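3-oxoacyl-[acyl-carrier-protein] synthase, mitochondrial (Arabidopsis thaliana, PDB 1W0I) catalyses the condensation steps of mitochondrial fatty acid synthesis, adding two carbons from malonyl-ACP to a growing acyl chain, and works as a homodimer. Local coordinates at residues A[118-123]-A[200-205]; A[87-92]-A[156-161]. One frame throughout, in Å; residues are numbered along the deposited sequence.

Contact 1: A[118-123]-A[200-205]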
# COMPACT_ATOMS: atom_id res chain seq x y z
N VAL A 118 -1.86 -3.94 -13.17
CA VAL A 118 -1.66 -2.56 -12.74
C VAL A 118 -1.12 -2.47 -11.32
O VAL A 118 -1.60 -3.14 -10.41
CB VAL A 118 -2.99 -1.77 -12.77
CG1 VAL A 118 -2.74 -0.30 -12.49
CG2 VAL A 118 -3.69 -1.97 -14.09
N SER A 119 -0.10 -1.63 -11.13
CA SER A 119 0.48 -1.43 -9.81
C SER A 119 0.89 0.03 -9.67
O SER A 119 2.03 0.40 -9.94
CB SER A 119 1.69 -2.34 -9.59
OG SER A 119 2.15 -2.23 -8.25
N ILE A 120 -0.07 0.85 -9.26
CA ILE A 120 0.15 2.27 -9.07
C ILE A 120 -0.34 2.60 -7.67
O ILE A 120 -1.55 2.63 -7.43
CB ILE A 120 -0.65 3.10 -10.09
CG1 ILE A 120 -0.27 2.70 -11.51
CG2 ILE A 120 -0.39 4.59 -9.87
CD1 ILE A 120 -1.18 3.31 -12.59
N GLY A 121 0.58 2.85 -6.75
CA GLY A 121 0.17 3.15 -5.39
C GLY A 121 0.17 4.63 -5.06
O GLY A 121 0.79 5.44 -5.75
N GLY A 122 -0.57 4.97 -4.02
CA GLY A 122 -0.64 6.35 -3.56
C GLY A 122 -0.08 6.35 -2.15
O GLY A 122 -0.27 5.38 -1.41
N GLY A 123 0.61 7.41 -1.77
CA GLY A 123 1.20 7.47 -0.45
C GLY A 123 0.25 7.83 0.69
O GLY A 123 0.27 7.18 1.74
N VAL A 200 2.62 -7.86 -19.00
CA VAL A 200 2.62 -6.40 -19.06
C VAL A 200 2.08 -5.80 -17.76
O VAL A 200 1.03 -6.22 -17.27
CB VAL A 200 1.73 -5.88 -20.22
CG1 VAL A 200 1.75 -4.36 -20.24
CG2 VAL A 200 2.19 -6.45 -21.55
N MET A 201 2.78 -4.82 -17.19
CA MET A 201 2.31 -4.15 -15.98
C MET A 201 2.42 -2.63 -16.14
O MET A 201 3.42 -2.12 -16.65
CB MET A 201 3.14 -4.58 -14.75
CG MET A 201 2.94 -6.01 -14.28
SD MET A 201 1.27 -6.27 -13.66
CE MET A 201 1.30 -5.35 -12.09
N VAL A 202 1.38 -1.92 -15.72
CA VAL A 202 1.38 -0.47 -15.76
C VAL A 202 1.59 -0.13 -14.29
O VAL A 202 0.73 -0.39 -13.44
CB VAL A 202 0.04 0.08 -16.36
CG1 VAL A 202 -1.13 -0.63 -15.73
CG2 VAL A 202 -0.05 1.58 -16.17
N ALA A 203 2.77 0.41 -14.00
CA ALA A 203 3.16 0.72 -12.63
C ALA A 203 3.76 2.09 -12.40
O ALA A 203 4.32 2.71 -13.31
CB ALA A 203 4.16 -0.35 -12.16
N GLY A 204 3.65 2.54 -11.16
CA GLY A 204 4.19 3.83 -10.80
C GLY A 204 3.60 4.35 -9.52
O GLY A 204 3.15 3.59 -8.66
N GLY A 205 3.61 5.67 -9.38
CA GLY A 205 3.08 6.27 -8.18
C GLY A 205 2.37 7.57 -8.46
O GLY A 205 2.58 8.21 -9.50
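Ser-119 anchors this pair of parallel strands in the N-terminal half of the thiolase fold, using both of its peptide polar atoms. Its N gives a nearly straight bond to Val-202 O (2.8 Å, 171° at the hydrogen), and its O accepts from Gly-204 N at 2.9 Å. A longer bond, Gly-121 N to Gly-204 O at 3.3 Å, carries the pairing on. Val-202 O and Gly-204 O, already acceptors in these bonds, each also take a CA-H contact, from Val-118 and Ile-120. The Ser-119 hydroxyl turns elsewhere, to His-173 and to the backbone O of Ser-185.

On the face carrying Ser-119 and Ala-203, the Met-201 chain, kinked twice, at CB-CG and CG-SD, carries CE across to the neighbouring strand, 3.6 Å from Val-118 N; helix 181-195 packs on Met-201 and Ala-203. On the other face Val-118 and Ile-120 pack on helix 157-166, while Ile-120 and Val-202 touch Val-254 of the adjoining strand 251-259. Ile-120 brings CG1 to 3.8 Å from Val-202 O and reaches CD1 obliquely to Val-202 CG2 (4.1 Å); its CG2 lies by Gly-204 O. Cutting this side chain back to an alanine removes CG1, CG2 and CD1 and would probably open a gap beside Val-202 CG2 and Val-254. With chi1 46°, Val-202 CG1 stands between its own backbone N and carbonyl carbon and presses tightly on Val-118 CG2, 3.3 Å away.

Contact 2: A[87-92]-A[156-161]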
# COMPACT_ATOMS: atom_id res chain seq x y z
N ASN A 87 -8.07 13.63 -6.82
CA ASN A 87 -6.96 14.14 -7.61
C ASN A 87 -5.83 13.13 -7.83
O ASN A 87 -5.31 13.02 -8.94
CB ASN A 87 -6.40 15.42 -6.98
CG ASN A 87 -7.38 16.57 -7.07
OD1 ASN A 87 -8.53 16.45 -6.65
ND2 ASN A 87 -6.93 17.69 -7.60
N PHE A 88 -5.44 12.41 -6.78
CA PHE A 88 -4.35 11.45 -6.96
C PHE A 88 -4.75 10.37 -7.96
O PHE A 88 -3.90 9.84 -8.69
CB PHE A 88 -3.91 10.84 -5.60
CG PHE A 88 -4.85 9.80 -5.04
CD1 PHE A 88 -4.59 8.45 -5.22
CD2 PHE A 88 -5.97 10.17 -4.31
CE1 PHE A 88 -5.42 7.47 -4.68
CE2 PHE A 88 -6.82 9.20 -3.77
CZ PHE A 88 -6.54 7.85 -3.95
N ILE A 89 -6.04 10.07 -8.04
CA ILE A 89 -6.48 9.07 -9.00
C ILE A 89 -6.42 9.64 -10.42
O ILE A 89 -5.93 8.98 -11.34
CB ILE A 89 -7.90 8.60 -8.68
CG1 ILE A 89 -7.90 7.89 -7.32
CG2 ILE A 89 -8.40 7.67 -9.79
CD1 ILE A 89 -9.27 7.48 -6.80
N GLY A 90 -6.90 10.87 -10.58
CA GLY A 90 -6.88 11.50 -11.89
C GLY A 90 -5.47 11.64 -12.44
O GLY A 90 -5.23 11.44 -13.63
N TYR A 91 -4.52 12.00 -11.58
CA TYR A 91 -3.12 12.14 -12.01
C TYR A 91 -2.63 10.80 -12.55
O TYR A 91 -1.98 10.74 -13.59
CB TYR A 91 -2.22 12.56 -10.85
CG TYR A 91 -2.42 13.98 -10.35
CD1 TYR A 91 -1.79 14.41 -9.18
CD2 TYR A 91 -3.24 14.89 -11.03
CE1 TYR A 91 -1.96 15.70 -8.70
CE2 TYR A 91 -3.42 16.19 -10.56
CZ TYR A 91 -2.78 16.59 -9.39
OH TYR A 91 -2.95 17.87 -8.91
N ALA A 92 -2.94 9.74 -11.82
CA ALA A 92 -2.53 8.39 -12.19
C ALA A 92 -3.10 7.95 -13.53
O ALA A 92 -2.40 7.38 -14.36
CB ALA A 92 -2.94 7.40 -11.10
N ASN A 156 -5.59 2.57 -2.86
CA ASN A 156 -5.40 1.54 -3.87
C ASN A 156 -6.30 1.82 -5.08
O ASN A 156 -6.15 1.19 -6.12
CB ASN A 156 -5.74 0.16 -3.31
CG ASN A 156 -7.23 -0.05 -3.11
OD1 ASN A 156 -7.87 -0.79 -3.87
ND2 ASN A 156 -7.79 0.60 -2.11
N MET A 157 -7.21 2.78 -4.95
CA MET A 157 -8.12 3.06 -6.04
C MET A 157 -7.52 3.63 -7.32
O MET A 157 -8.15 3.57 -8.37
CB MET A 157 -9.27 3.94 -5.54
CG MET A 157 -10.21 3.19 -4.59
SD MET A 157 -10.78 1.60 -5.26
CE MET A 157 -12.03 2.15 -6.41
N ALA A 158 -6.30 4.16 -7.26
CA ALA A 158 -5.68 4.68 -8.47
C ALA A 158 -5.48 3.50 -9.41
O ALA A 158 -5.73 3.59 -10.62
CB ALA A 158 -4.34 5.33 -8.15
N SER A 159 -5.03 2.39 -8.85
CA SER A 159 -4.80 1.19 -9.64
C SER A 159 -6.13 0.62 -10.13
O SER A 159 -6.24 0.14 -11.26
CB SER A 159 -4.02 0.17 -8.79
OG SER A 159 -3.84 -1.04 -9.49
N GLY A 160 -7.15 0.68 -9.28
CA GLY A 160 -8.46 0.18 -9.67
C GLY A 160 -9.04 0.93 -10.85
O GLY A 160 -9.57 0.33 -11.79
N HIS A 161 -8.95 2.26 -10.84
CA HIS A 161 -9.50 3.04 -11.95
C HIS A 161 -8.76 2.81 -13.27
O HIS A 161 -9.39 2.80 -14.33
CB HIS A 161 -9.53 4.53 -11.60
CG HIS A 161 -10.64 4.88 -10.66
ND1 HIS A 161 -11.94 5.09 -11.09
CD2 HIS A 161 -10.68 4.97 -9.31
CE1 HIS A 161 -12.72 5.30 -10.04
NE2 HIS A 161 -11.98 5.22 -8.95
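Two helices of the N-terminal half of the ketosynthase fold, 87-102 and 157-166, meet here, with Ile-89 carrying much of the contact from the first helix. The short segments cross at -44°, their axes 8.7 Å apart. Pointing toward the other helix, Ile-89 divides its contacts among its branches: CG1 lies 4.1 Å from Ala-158 N, CD1 runs on alongside Met-157 to touch its CB at 3.8 Å, and CG2 meets the imidazole of His-161, 3.6 Å from CD2. The first torsion of Ile-89, -64°, sets CG2 anti to the backbone N and thereby sends it to the histidine while CG1 leads to Ala-158.

Closer to the sheet, the small methyl of Ala-158 allows close approach: Ala-92 CB comes to 3.9 Å from Ala-158 CB, and Phe-88 CE1 approaches that same methyl obliquely at 4.2 Å. Phe-88 also turns one ring face to Ile-89 CG1 of its own helix. Thr-206 of strand 200-207 lies against both alanines, and the second subunit packs Gly-420 on Met-157 and Ile-286 on His-161. Helix 157-166 thus faces the dimer partner too, within the layered alpha-beta-alpha-beta-alpha thiolase fold, where helices pack in layers against beta-sheet.

Overall arrangement
Contact 1 and contact 2 lie one layer apart, strand pair and helix pair, with centres about 9 Å from each other. They touch directly: Ile-120 CG2 stands 4.0 Å from Ala-92 CB, and Ile-120 O lies 3.9 Å from Ala-158 CB, so the two alanines that meet in contact 2 also rest on strand 116-122. Ser-159 OG makes a weak hydrogen bond to Val-118 O. Along the chain the segments alternate, 87-92, 118-123, 156-161, 200-205, so the two pairings cross. Contact 2 is away from the catalytic residues; contact 1 comes nearer, Gly-205 being about 11 Å from the side chains of Cys-179 and His-359, both predicted to be catalytic.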